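Local structure of purine nucleoside phosphorylase (Thermus thermophilus, 1ODK) at residues B[130-135]-B[193-198]; B[135-140]-B[229-234]; B[142-147]-B[225-230]. The protein probably catalyses the reversible phosphorolysis of purine nucleosides, splitting the glycosidic bond with phosphate to release the free base and a ribose 1-phosphate. One frame throughout, in Å; residues are numbered along the deposited sequence.

Interaction 1: B[130-135]-B[193-198]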
ATOM      1  N   ASP B 130      -4.435  24.264  13.974  1.00 11.44           N
ATOM      2  CA  ASP B 130      -5.632  24.590  14.735  1.00 12.78           C
ATOM      3  C   ASP B 130      -6.240  25.749  13.938  1.00 11.61           C
ATOM      4  O   ASP B 130      -5.519  26.641  13.500  1.00 11.75           O
ATOM      5  CB  ASP B 130      -5.263  25.072  16.135  1.00 11.98           C
ATOM      6  CG  ASP B 130      -6.437  25.688  16.848  1.00 16.96           C
ATOM      7  OD1 ASP B 130      -7.364  24.937  17.223  1.00 14.42           O
ATOM      8  OD2 ASP B 130      -6.440  26.923  17.013  1.00 15.77           O
ATOM      9  N   PRO B 131      -7.568  25.760  13.744  1.00 12.50           N
ATOM     10  CA  PRO B 131      -8.107  26.881  12.966  1.00 15.24           C
ATOM     11  C   PRO B 131      -7.839  28.285  13.509  1.00 12.64           C
ATOM     12  O   PRO B 131      -7.500  29.187  12.739  1.00 16.08           O
ATOM     13  CB  PRO B 131      -9.604  26.548  12.846  1.00 16.14           C
ATOM     14  CG  PRO B 131      -9.866  25.582  13.969  1.00 17.62           C
ATOM     15  CD  PRO B 131      -8.608  24.761  14.047  1.00 15.13           C
ATOM     16  N   GLU B 132      -7.967  28.470  14.820  1.00 15.03           N
ATOM     17  CA  GLU B 132      -7.732  29.784  15.417  1.00 19.08           C
ATOM     18  C   GLU B 132      -6.282  30.243  15.245  1.00 16.17           C
ATOM     19  O   GLU B 132      -6.026  31.395  14.888  1.00 15.33           O
ATOM     20  CB  GLU B 132      -8.099  29.771  16.904  1.00 22.34           C
ATOM     21  CG  GLU B 132      -9.590  29.635  17.197  1.00 29.17           C
ATOM     22  CD  GLU B 132     -10.412  30.799  16.657  1.00 38.03           C
ATOM     23  OE1 GLU B 132      -9.821  31.848  16.319  1.00 42.68           O
ATOM     24  OE2 GLU B 132     -11.653  30.668  16.585  1.00 40.88           O
ATOM     25  N   VAL B 133      -5.338  29.344  15.504  1.00 14.80           N
ATOM     26  CA  VAL B 133      -3.922  29.670  15.357  1.00 11.31           C
ATOM     27  C   VAL B 133      -3.639  30.049  13.910  1.00 13.33           C
ATOM     28  O   VAL B 133      -2.952  31.034  13.634  1.00 15.21           O
ATOM     29  CB  VAL B 133      -3.025  28.473  15.746  1.00 12.01           C
ATOM     30  CG1 VAL B 133      -1.561  28.804  15.461  1.00  8.74           C
ATOM     31  CG2 VAL B 133      -3.210  28.146  17.221  1.00 10.59           C
ATOM     32  N   PHE B 134      -4.172  29.251  12.988  1.00 12.55           N
ATOM     33  CA  PHE B 134      -4.000  29.484  11.558  1.00 10.13           C
ATOM     34  C   PHE B 134      -4.501  30.884  11.207  1.00 11.78           C
ATOM     35  O   PHE B 134      -3.817  31.654  10.542  1.00 13.37           O
ATOM     36  CB  PHE B 134      -4.789  28.427  10.777  1.00 11.83           C
ATOM     37  CG  PHE B 134      -4.866  28.690   9.307  1.00 11.80           C
ATOM     38  CD1 PHE B 134      -3.726  28.631   8.515  1.00 11.97           C
ATOM     39  CD2 PHE B 134      -6.086  28.993   8.706  1.00 12.86           C
ATOM     40  CE1 PHE B 134      -3.797  28.870   7.146  1.00 11.22           C
ATOM     41  CE2 PHE B 134      -6.167  29.233   7.336  1.00 11.02           C
ATOM     42  CZ  PHE B 134      -5.020  29.172   6.557  1.00 13.38           C
ATOM     43  N   ARG B 135      -5.701  31.199  11.680  1.00 14.39           N
ATOM     44  CA  ARG B 135      -6.324  32.496  11.437  1.00 16.34           C
ATOM     45  C   ARG B 135      -5.468  33.646  11.974  1.00 14.44           C
ATOM     46  O   ARG B 135      -5.289  34.662  11.307  1.00 14.61           O
ATOM     47  CB  ARG B 135      -7.697  32.523  12.102  1.00 16.55           C
ATOM     48  CG  ARG B 135      -8.554  33.715  11.746  1.00 23.33           C
ATOM     49  CD  ARG B 135      -9.841  33.665  12.545  1.00 24.20           C
ATOM     50  NE  ARG B 135     -10.957  34.248  11.817  1.00 35.90           N
ATOM     51  CZ  ARG B 135     -12.205  34.273  12.267  1.00 36.56           C
ATOM     52  NH1 ARG B 135     -12.497  33.750  13.453  1.00 36.22           N
ATOM     53  NH2 ARG B 135     -13.163  34.806  11.526  1.00 41.07           N
ATOM     54  N   GLY B 193      -5.139  17.300  21.639  1.00 16.15           N
ATOM     55  CA  GLY B 193      -6.022  18.396  21.997  1.00 17.25           C
ATOM     56  C   GLY B 193      -5.355  19.727  22.294  1.00 16.42           C
ATOM     57  O   GLY B 193      -5.747  20.421  23.229  1.00 15.81           O
ATOM     58  N   VAL B 194      -4.337  20.085  21.518  1.00 13.95           N
ATOM     59  CA  VAL B 194      -3.664  21.363  21.710  1.00 12.80           C
ATOM     60  C   VAL B 194      -3.723  22.135  20.395  1.00 12.47           C
ATOM     61  O   VAL B 194      -4.013  21.563  19.348  1.00 14.63           O
ATOM     62  CB  VAL B 194      -2.188  21.188  22.173  1.00 12.00           C
ATOM     63  CG1 VAL B 194      -2.152  20.671  23.605  1.00 13.37           C
ATOM     64  CG2 VAL B 194      -1.440  20.231  21.253  1.00 10.61           C
ATOM     65  N   ARG B 195      -3.458  23.434  20.455  1.00 13.64           N
ATOM     66  CA  ARG B 195      -3.518  24.278  19.269  1.00 12.87           C
ATOM     67  C   ARG B 195      -2.159  24.463  18.627  1.00 13.32           C
ATOM     68  O   ARG B 195      -1.222  24.936  19.271  1.00 12.37           O
ATOM     69  CB  ARG B 195      -4.108  25.633  19.644  1.00 16.82           C
ATOM     70  CG  ARG B 195      -5.497  25.526  20.247  1.00 23.36           C
ATOM     71  CD  ARG B 195      -6.066  26.891  20.608  1.00 29.34           C
ATOM     72  NE  ARG B 195      -7.497  26.805  20.883  1.00 37.53           N
ATOM     73  CZ  ARG B 195      -8.279  27.851  21.127  1.00 43.74           C
ATOM     74  NH1 ARG B 195      -7.767  29.076  21.136  1.00 46.75           N
ATOM     75  NH2 ARG B 195      -9.575  27.672  21.356  1.00 41.73           N
ATOM     76  N   THR B 196      -2.062  24.098  17.351  1.00 11.03           N
ATOM     77  CA  THR B 196      -0.808  24.209  16.620  1.00  9.38           C
ATOM     78  C   THR B 196      -0.916  25.063  15.366  1.00  8.66           C
ATOM     79  O   THR B 196      -2.004  25.394  14.903  1.00 10.13           O
ATOM     80  CB  THR B 196      -0.279  22.814  16.207  1.00 12.29           C
ATOM     81  OG1 THR B 196      -1.193  22.208  15.284  1.00 12.68           O
ATOM     82  CG2 THR B 196      -0.147  21.912  17.431  1.00 10.11           C
ATOM     83  N   GLY B 197       0.240  25.406  14.818  1.00 11.59           N
ATOM     84  CA  GLY B 197       0.292  26.207  13.616  1.00  9.05           C
ATOM     85  C   GLY B 197       1.713  26.198  13.100  1.00  9.22           C
ATOM     86  O   GLY B 197       2.632  25.750  13.791  1.00 10.20           O
ATOM     87  N   ALA B 198       1.899  26.680  11.879  1.00 10.08           N
ATOM     88  CA  ALA B 198       3.225  26.729  11.295  1.00 11.68           C
ATOM     89  C   ALA B 198       3.359  27.852  10.284  1.00 13.21           C
ATOM     90  O   ALA B 198       2.480  28.069   9.448  1.00 12.50           O
ATOM     91  CB  ALA B 198       3.560  25.385  10.626  1.00 10.49           C
TER

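Interaction 2: B[135-140]-B[229-234]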
ATOM      1  N   ARG B 135      -5.701  31.199  11.680  1.00 14.39           N
ATOM      2  CA  ARG B 135      -6.324  32.496  11.437  1.00 16.34           C
ATOM      3  C   ARG B 135      -5.468  33.646  11.974  1.00 14.44           C
ATOM      4  O   ARG B 135      -5.289  34.662  11.307  1.00 14.61           O
ATOM      5  CB  ARG B 135      -7.697  32.523  12.102  1.00 16.55           C
ATOM      6  CG  ARG B 135      -8.554  33.715  11.746  1.00 23.33           C
ATOM      7  CD  ARG B 135      -9.841  33.665  12.545  1.00 24.20           C
ATOM      8  NE  ARG B 135     -10.957  34.248  11.817  1.00 35.90           N
ATOM      9  CZ  ARG B 135     -12.205  34.273  12.267  1.00 36.56           C
ATOM     10  NH1 ARG B 135     -12.497  33.750  13.453  1.00 36.22           N
ATOM     11  NH2 ARG B 135     -13.163  34.806  11.526  1.00 41.07           N
ATOM     12  N   ALA B 136      -4.945  33.478  13.186  1.00 16.55           N
ATOM     13  CA  ALA B 136      -4.112  34.498  13.816  1.00 15.24           C
ATOM     14  C   ALA B 136      -2.805  34.720  13.064  1.00 15.01           C
ATOM     15  O   ALA B 136      -2.360  35.858  12.914  1.00 14.71           O
ATOM     16  CB  ALA B 136      -3.828  34.118  15.269  1.00 13.88           C
ATOM     17  N   LEU B 137      -2.180  33.639  12.600  1.00 11.90           N
ATOM     18  CA  LEU B 137      -0.930  33.760  11.854  1.00 11.85           C
ATOM     19  C   LEU B 137      -1.172  34.510  10.544  1.00 13.49           C
ATOM     20  O   LEU B 137      -0.383  35.372  10.150  1.00 12.49           O
ATOM     21  CB  LEU B 137      -0.344  32.372  11.560  1.00  9.99           C
ATOM     22  CG  LEU B 137       0.259  31.602  12.742  1.00  9.32           C
ATOM     23  CD1 LEU B 137       0.550  30.151  12.339  1.00 12.79           C
ATOM     24  CD2 LEU B 137       1.539  32.308  13.200  1.00 11.94           C
ATOM     25  N   TRP B 138      -2.274  34.181   9.876  1.00 13.46           N
ATOM     26  CA  TRP B 138      -2.625  34.829   8.615  1.00 14.87           C
ATOM     27  C   TRP B 138      -2.888  36.319   8.860  1.00 14.96           C
ATOM     28  O   TRP B 138      -2.362  37.182   8.150  1.00 13.74           O
ATOM     29  CB  TRP B 138      -3.878  34.165   8.032  1.00 14.23           C
ATOM     30  CG  TRP B 138      -4.185  34.526   6.607  1.00 16.08           C
ATOM     31  CD1 TRP B 138      -3.620  35.524   5.863  1.00 16.54           C
ATOM     32  CD2 TRP B 138      -5.165  33.903   5.764  1.00 16.61           C
ATOM     33  NE1 TRP B 138      -4.190  35.562   4.611  1.00 18.71           N
ATOM     34  CE2 TRP B 138      -5.141  34.579   4.524  1.00 15.47           C
ATOM     35  CE3 TRP B 138      -6.064  32.840   5.942  1.00 13.64           C
ATOM     36  CZ2 TRP B 138      -5.983  34.227   3.459  1.00 16.24           C
ATOM     37  CZ3 TRP B 138      -6.905  32.488   4.882  1.00 14.29           C
ATOM     38  CH2 TRP B 138      -6.857  33.182   3.656  1.00 15.73           C
ATOM     39  N   ARG B 139      -3.699  36.614   9.870  1.00 15.74           N
ATOM     40  CA  ARG B 139      -4.028  37.997  10.207  1.00 18.76           C
ATOM     41  C   ARG B 139      -2.804  38.835  10.561  1.00 18.05           C
ATOM     42  O   ARG B 139      -2.697  39.996  10.151  1.00 17.24           O
ATOM     43  CB  ARG B 139      -5.020  38.035  11.371  1.00 17.77           C
ATOM     44  CG  ARG B 139      -6.441  37.724  10.954  1.00 26.32           C
ATOM     45  CD  ARG B 139      -7.367  37.632  12.148  1.00 33.08           C
ATOM     46  NE  ARG B 139      -8.751  37.416  11.736  1.00 35.97           N
ATOM     47  CZ  ARG B 139      -9.746  37.156  12.576  1.00 40.58           C
ATOM     48  NH1 ARG B 139      -9.510  37.077  13.879  1.00 38.58           N
ATOM     49  NH2 ARG B 139     -10.978  36.980  12.113  1.00 43.35           N
ATOM     50  N   ARG B 140      -1.888  38.260  11.330  1.00 16.71           N
ATOM     51  CA  ARG B 140      -0.685  38.993  11.712  1.00 16.65           C
ATOM     52  C   ARG B 140       0.232  39.206  10.509  1.00 19.31           C
ATOM     53  O   ARG B 140       0.853  40.261  10.375  1.00 20.57           O
ATOM     54  CB  ARG B 140       0.064  38.254  12.826  1.00 18.37           C
ATOM     55  CG  ARG B 140      -0.653  38.230  14.178  1.00 18.97           C
ATOM     56  CD  ARG B 140      -1.017  39.639  14.650  1.00 26.85           C
ATOM     57  NE  ARG B 140      -2.391  39.992  14.299  1.00 31.00           N
ATOM     58  CZ  ARG B 140      -2.829  41.235  14.108  1.00 35.39           C
ATOM     59  NH1 ARG B 140      -1.998  42.264  14.228  1.00 29.31           N
ATOM     60  NH2 ARG B 140      -4.104  41.449  13.798  1.00 31.18           N
ATOM     61  N   LEU B 229       5.157  35.327  17.149  1.00 11.45           N
ATOM     62  CA  LEU B 229       5.043  35.840  18.515  1.00 13.53           C
ATOM     63  C   LEU B 229       3.751  36.631  18.671  1.00 13.37           C
ATOM     64  O   LEU B 229       3.007  36.446  19.637  1.00 15.44           O
ATOM     65  CB  LEU B 229       6.254  36.720  18.857  1.00 13.09           C
ATOM     66  CG  LEU B 229       7.564  35.952  19.084  1.00 12.76           C
ATOM     67  CD1 LEU B 229       8.738  36.909  19.097  1.00 14.75           C
ATOM     68  CD2 LEU B 229       7.485  35.182  20.395  1.00 11.30           C
ATOM     69  N   GLU B 230       3.488  37.509  17.711  1.00 14.30           N
ATOM     70  CA  GLU B 230       2.274  38.313  17.733  1.00 16.68           C
ATOM     71  C   GLU B 230       1.036  37.422  17.686  1.00 17.33           C
ATOM     72  O   GLU B 230       0.042  37.673  18.374  1.00 16.30           O
ATOM     73  CB  GLU B 230       2.269  39.273  16.544  1.00 17.73           C
ATOM     74  CG  GLU B 230       3.284  40.389  16.673  1.00 20.75           C
ATOM     75  CD  GLU B 230       2.988  41.285  17.861  1.00 24.13           C
ATOM     76  OE1 GLU B 230       3.861  41.429  18.740  1.00 23.25           O
ATOM     77  OE2 GLU B 230       1.874  41.843  17.914  1.00 29.69           O
ATOM     78  N   ALA B 231       1.108  36.370  16.880  1.00 17.04           N
ATOM     79  CA  ALA B 231      -0.001  35.438  16.726  1.00 15.10           C
ATOM     80  C   ALA B 231      -0.340  34.642  17.987  1.00 15.64           C
ATOM     81  O   ALA B 231      -1.516  34.512  18.341  1.00 16.05           O
ATOM     82  CB  ALA B 231       0.289  34.476  15.564  1.00 14.65           C
ATOM     83  N   VAL B 232       0.672  34.105  18.668  1.00 15.25           N
ATOM     84  CA  VAL B 232       0.401  33.308  19.864  1.00 15.00           C
ATOM     85  C   VAL B 232      -0.223  34.115  20.988  1.00 16.05           C
ATOM     86  O   VAL B 232      -0.879  33.557  21.867  1.00 15.68           O
ATOM     87  CB  VAL B 232       1.670  32.589  20.407  1.00 16.19           C
ATOM     88  CG1 VAL B 232       2.158  31.577  19.386  1.00 15.78           C
ATOM     89  CG2 VAL B 232       2.758  33.592  20.741  1.00 12.66           C
ATOM     90  N   LEU B 233      -0.021  35.426  20.964  1.00 16.35           N
ATOM     91  CA  LEU B 233      -0.608  36.283  21.983  1.00 21.24           C
ATOM     92  C   LEU B 233      -2.088  36.503  21.672  1.00 23.73           C
ATOM     93  O   LEU B 233      -2.871  36.847  22.553  1.00 26.01           O
ATOM     94  CB  LEU B 233       0.130  37.626  22.043  1.00 21.17           C
ATOM     95  CG  LEU B 233       1.209  37.760  23.129  1.00 22.14           C
ATOM     96  CD1 LEU B 233       2.209  36.621  23.032  1.00 24.72           C
ATOM     97  CD2 LEU B 233       1.901  39.107  22.985  1.00 20.38           C
ATOM     98  N   GLU B 234      -2.461  36.281  20.412  1.00 23.74           N
ATOM     99  CA  GLU B 234      -3.839  36.451  19.950  1.00 27.23           C
ATOM    100  C   GLU B 234      -4.727  35.274  20.331  1.00 27.84           C
ATOM    101  O   GLU B 234      -5.948  35.352  20.226  1.00 29.24           O
ATOM    102  CB  GLU B 234      -3.865  36.606  18.429  1.00 30.25           C
ATOM    103  CG  GLU B 234      -3.071  37.779  17.905  1.00 38.64           C
ATOM    104  CD  GLU B 234      -3.814  39.089  18.039  1.00 43.86           C
ATOM    105  OE1 GLU B 234      -4.276  39.407  19.157  1.00 46.63           O
ATOM    106  OE2 GLU B 234      -3.932  39.803  17.022  1.00 48.24           O
TER
HETATM  107  O   HOH W   1       0.213  42.360  15.585  1.00 44.88           O

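Interaction 3: B[142-147]-B[225-230]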
ATOM      1  N   GLU B 142      -0.687  39.548   7.441  1.00 20.59           N
ATOM      2  CA  GLU B 142      -1.309  40.604   6.647  1.00 23.31           C
ATOM      3  C   GLU B 142      -1.026  41.974   7.238  1.00 21.99           C
ATOM      4  O   GLU B 142      -0.649  42.908   6.530  1.00 24.29           O
ATOM      5  CB  GLU B 142      -2.825  40.406   6.582  1.00 22.83           C
ATOM      6  CG  GLU B 142      -3.292  39.466   5.498  1.00 28.91           C
ATOM      7  CD  GLU B 142      -4.802  39.343   5.459  1.00 27.23           C
ATOM      8  OE1 GLU B 142      -5.336  38.891   4.426  1.00 29.49           O
ATOM      9  OE2 GLU B 142      -5.456  39.690   6.464  1.00 30.94           O
ATOM     10  N   ALA B 143      -1.217  42.086   8.547  1.00 23.97           N
ATOM     11  CA  ALA B 143      -1.005  43.341   9.252  1.00 23.77           C
ATOM     12  C   ALA B 143       0.431  43.860   9.147  1.00 25.10           C
ATOM     13  O   ALA B 143       0.645  45.046   8.891  1.00 24.42           O
ATOM     14  CB  ALA B 143      -1.394  43.177  10.711  1.00 19.34           C
ATOM     15  N   LEU B 144       1.409  42.981   9.347  1.00 23.50           N
ATOM     16  CA  LEU B 144       2.809  43.392   9.280  1.00 26.44           C
ATOM     17  C   LEU B 144       3.248  43.741   7.861  1.00 26.79           C
ATOM     18  O   LEU B 144       4.238  44.453   7.670  1.00 28.30           O
ATOM     19  CB  LEU B 144       3.717  42.305   9.873  1.00 25.19           C
ATOM     20  CG  LEU B 144       3.592  42.134  11.394  1.00 27.46           C
ATOM     21  CD1 LEU B 144       4.435  40.961  11.861  1.00 29.56           C
ATOM     22  CD2 LEU B 144       4.035  43.415  12.094  1.00 30.25           C
ATOM     23  N   GLY B 145       2.518  43.234   6.872  1.00 25.80           N
ATOM     24  CA  GLY B 145       2.820  43.543   5.484  1.00 23.93           C
ATOM     25  C   GLY B 145       3.966  42.832   4.784  1.00 24.45           C
ATOM     26  O   GLY B 145       4.315  43.203   3.666  1.00 24.82           O
ATOM     27  N   TYR B 146       4.558  41.819   5.411  1.00 21.84           N
ATOM     28  CA  TYR B 146       5.664  41.104   4.774  1.00 22.54           C
ATOM     29  C   TYR B 146       5.132  40.175   3.686  1.00 20.71           C
ATOM     30  O   TYR B 146       4.093  39.542   3.863  1.00 21.94           O
ATOM     31  CB  TYR B 146       6.440  40.275   5.805  1.00 24.57           C
ATOM     32  CG  TYR B 146       6.996  41.071   6.965  1.00 25.89           C
ATOM     33  CD1 TYR B 146       7.801  42.188   6.746  1.00 23.13           C
ATOM     34  CD2 TYR B 146       6.734  40.692   8.283  1.00 25.32           C
ATOM     35  CE1 TYR B 146       8.330  42.912   7.813  1.00 28.43           C
ATOM     36  CE2 TYR B 146       7.259  41.406   9.357  1.00 29.52           C
ATOM     37  CZ  TYR B 146       8.057  42.517   9.116  1.00 28.58           C
ATOM     38  OH  TYR B 146       8.576  43.228  10.175  1.00 23.81           O
ATOM     39  N   PRO B 147       5.831  40.089   2.544  1.00 20.84           N
ATOM     40  CA  PRO B 147       5.388  39.215   1.454  1.00 21.39           C
ATOM     41  C   PRO B 147       5.159  37.798   1.973  1.00 21.86           C
ATOM     42  O   PRO B 147       6.035  37.220   2.621  1.00 18.52           O
ATOM     43  CB  PRO B 147       6.547  39.289   0.469  1.00 22.24           C
ATOM     44  CG  PRO B 147       7.023  40.696   0.643  1.00 22.53           C
ATOM     45  CD  PRO B 147       7.028  40.851   2.146  1.00 21.19           C
ATOM     46  N   VAL B 225       9.313  35.067  12.806  1.00 11.08           N
ATOM     47  CA  VAL B 225       9.252  34.998  14.266  1.00 10.83           C
ATOM     48  C   VAL B 225       8.357  36.097  14.844  1.00 13.42           C
ATOM     49  O   VAL B 225       7.579  35.854  15.768  1.00 14.60           O
ATOM     50  CB  VAL B 225      10.670  35.111  14.882  1.00 11.56           C
ATOM     51  CG1 VAL B 225      10.582  35.186  16.407  1.00 12.76           C
ATOM     52  CG2 VAL B 225      11.508  33.902  14.462  1.00 12.17           C
ATOM     53  N   GLU B 226       8.471  37.305  14.300  1.00 14.88           N
ATOM     54  CA  GLU B 226       7.650  38.420  14.760  1.00 16.61           C
ATOM     55  C   GLU B 226       6.174  38.077  14.542  1.00 17.76           C
ATOM     56  O   GLU B 226       5.330  38.328  15.407  1.00 14.95           O
ATOM     57  CB  GLU B 226       8.002  39.694  13.989  1.00 21.31           C
ATOM     58  CG  GLU B 226       7.212  40.918  14.432  1.00 26.51           C
ATOM     59  CD  GLU B 226       7.562  42.164  13.636  1.00 29.47           C
ATOM     60  OE1 GLU B 226       7.064  43.253  13.994  1.00 32.46           O
ATOM     61  OE2 GLU B 226       8.327  42.056  12.654  1.00 27.85           O
ATOM     62  N   VAL B 227       5.861  37.508  13.380  1.00 15.22           N
ATOM     63  CA  VAL B 227       4.480  37.135  13.086  1.00 14.07           C
ATOM     64  C   VAL B 227       4.000  36.082  14.078  1.00 15.99           C
ATOM     65  O   VAL B 227       2.907  36.192  14.637  1.00 16.32           O
ATOM     66  CB  VAL B 227       4.334  36.577  11.648  1.00 13.49           C
ATOM     67  CG1 VAL B 227       2.956  35.960  11.464  1.00 15.13           C
ATOM     68  CG2 VAL B 227       4.531  37.698  10.633  1.00 16.18           C
ATOM     69  N   ALA B 228       4.825  35.066  14.307  1.00 13.85           N
ATOM     70  CA  ALA B 228       4.464  33.992  15.225  1.00 14.00           C
ATOM     71  C   ALA B 228       4.257  34.480  16.660  1.00 10.34           C
ATOM     72  O   ALA B 228       3.295  34.088  17.315  1.00 12.28           O
ATOM     73  CB  ALA B 228       5.528  32.893  15.190  1.00 11.23           C
ATOM     74  N   LEU B 229       5.157  35.327  17.149  1.00 11.45           N
ATOM     75  CA  LEU B 229       5.043  35.840  18.515  1.00 13.53           C
ATOM     76  C   LEU B 229       3.751  36.631  18.671  1.00 13.37           C
ATOM     77  O   LEU B 229       3.007  36.446  19.637  1.00 15.44           O
ATOM     78  CB  LEU B 229       6.254  36.720  18.857  1.00 13.09           C
ATOM     79  CG  LEU B 229       7.564  35.952  19.084  1.00 12.76           C
ATOM     80  CD1 LEU B 229       8.738  36.909  19.097  1.00 14.75           C
ATOM     81  CD2 LEU B 229       7.485  35.182  20.395  1.00 11.30           C
ATOM     82  N   GLU B 230       3.488  37.509  17.711  1.00 14.30           N
ATOM     83  CA  GLU B 230       2.274  38.313  17.733  1.00 16.68           C
ATOM     84  C   GLU B 230       1.036  37.422  17.686  1.00 17.33           C
ATOM     85  O   GLU B 230       0.042  37.673  18.374  1.00 16.30           O
ATOM     86  CB  GLU B 230       2.269  39.273  16.544  1.00 17.73           C
ATOM     87  CG  GLU B 230       3.284  40.389  16.673  1.00 20.75           C
ATOM     88  CD  GLU B 230       2.988  41.285  17.861  1.00 24.13           C
ATOM     89  OE1 GLU B 230       3.861  41.429  18.740  1.00 23.25           O
ATOM     90  OE2 GLU B 230       1.874  41.843  17.914  1.00 29.69           O
TER

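Interaction 1: B[130-135]-B[193-198]
Asp-130 meets the start of strand 195-205 with both its backbone and its side chain. Its N donates to Thr-196 O at 2.8 Å with an N-H...O angle of 158°, so the residue in front of helix 131-144 is tied directly to the strand. Arg-195 then runs its aliphatic part past the carboxylate, Asp-130 CG lying 3.5 Å from Arg-195 CG. The carboxylate and guanidinium planes are only 17° apart, yet this is no salt bridge: Asp-130 OD2 stays 4.0 Å from Arg-195 NE, well out of the guanidinium plane, and no N-H points at it. The attraction is one of charge alone. The far end of the arginine passes Glu-132, whose CG sits over one guanidinium face, offset toward the rim.

Val-133, one helical turn on, closes the apolar side. Its CG2 packs at 3.6 Å on Arg-195 CB, while CG1, set anti to the backbone N (chi1 175°), reaches Gly-197 CA at 3.7 Å. A side chain on Gly-197 would run into that methyl, so the bare glycine lets the axes of 131-135 and 195-198 come within 6.8 Å.

What holds the carboxylate is the helix itself. Asp-130 is the N-cap: Val-133 N donates to Asp-130 OD2 at 3.1 Å, on the anti side of the carboxylate, and the helix's N-terminal end would probably favour the negative charge.

On the far side of the strand, Thr-196 rests on Leu-185 and Phe-186 of helix 182-192, which ends in a Schellman motif at Gly-193. Strand 84-93 pairs alongside in parallel and puts Val-86 against Val-133, while Phe-134 packs on Phe-134 of the second subunit.

Interaction 2: B[135-140]-B[229-234]
Ala-136 and Ala-231 face each other where two helices of the alpha/beta phosphorylase fold, 131-144 and 214-233, cross; the axes of their segments 135-140 and 229-233 come within 8.4 Å, with 132° between chain directions. Ala-136 CB stands 4.1 Å from Ala-231 CB, and such small side chains permit this close approach. Leu-137 starts out pointing away from the other helix, but its CD2 returns to press on Ala-231 CB at 3.4 Å, tighter than usual for two carbons. Its other neighbours include Val-86 of strand 84-93.

Arg-140 arches over the second helix. Its CG lies against the backbone of Ala-231; the bend at chi2 (-54°) then brings Arg-140 CD 3.8 Å from Glu-230 CB, and the one at chi3 (96°) turns the guanidinium toward Glu-234. That glutamate, itself bent at chi2, brings OE2 over one guanidinium face, 3.1 Å from Arg-140 NE, with the two planes nearly perpendicular. The salt bridge is therefore purely electrostatic, since no N-H is aimed at the oxygen. Glu-230 sends OE1 to Tyr-53 and Lys-54 of the same chain. Its OE2 instead accepts from a water at 2.9 Å, and that water takes a hydrogen bond from Arg-140 NH1.

Interaction 3: B[142-147]-B[225-230]
Tyr-146 and Glu-226 meet almost at a right angle, the phenol OH donating to Glu-226 OE2 at 2.8 Å. The ring and carboxylate planes stand 57° apart; OE2 lies in the ring plane at the tyrosine's edge, and the hydroxyl approaches it from the syn side, 23° out of the carboxylate plane. Glu-226 reaches across fully stretched, CG anti to the backbone N (chi1 -179°) and the chain extended beyond it. Leu-144 crosses this glutamate obliquely, CD2 lying 3.6 Å from Glu-226 OE1. Its other methyl, CD1, is pressed to 3.5 Å from Val-227 CG2, a tight pair in which leucine and valine run antiparallel alongside one another. Val-227 CG2 also nears the tyrosine edge, more loosely. Replacing Glu-226 with an alanine would probably leave the Tyr-146 hydroxyl without its carboxylate acceptor and deprive Arg-222 of this salt-bridge partner. Arg-222, one helical turn before Glu-226, bonds both the glutamate and the Tyr-146 OH. The contact thus joins the end of helix 131-144, with the turn at Gly-145 leading to strand 148-150, to helix 214-233, whose Ala-228 packs on strand 84-93.

Overall arrangement
All three interactions draw on helix 131-144: its start meets strand 195-205 in interaction 1, its middle crosses helix 214-233 in interaction 2, and its end with the following turn reaches the same helix in interaction 3. Centres of interactions 1 and 2 are about 10 Å apart, and Leu-137 bridges them, its CD1 3.8 Å from Ala-198 N. Interactions 2 and 3 lie closer, about 8 Å between centres, with Leu-137 O 3.6 Å from Val-227 CG1. Interactions 1 and 3 do not touch, their nearest atoms being about 7 Å apart. Arg-135, shared by interactions 1 and 2, forms a salt bridge with Glu-142 of the second subunit, placing this helix at a subunit interface.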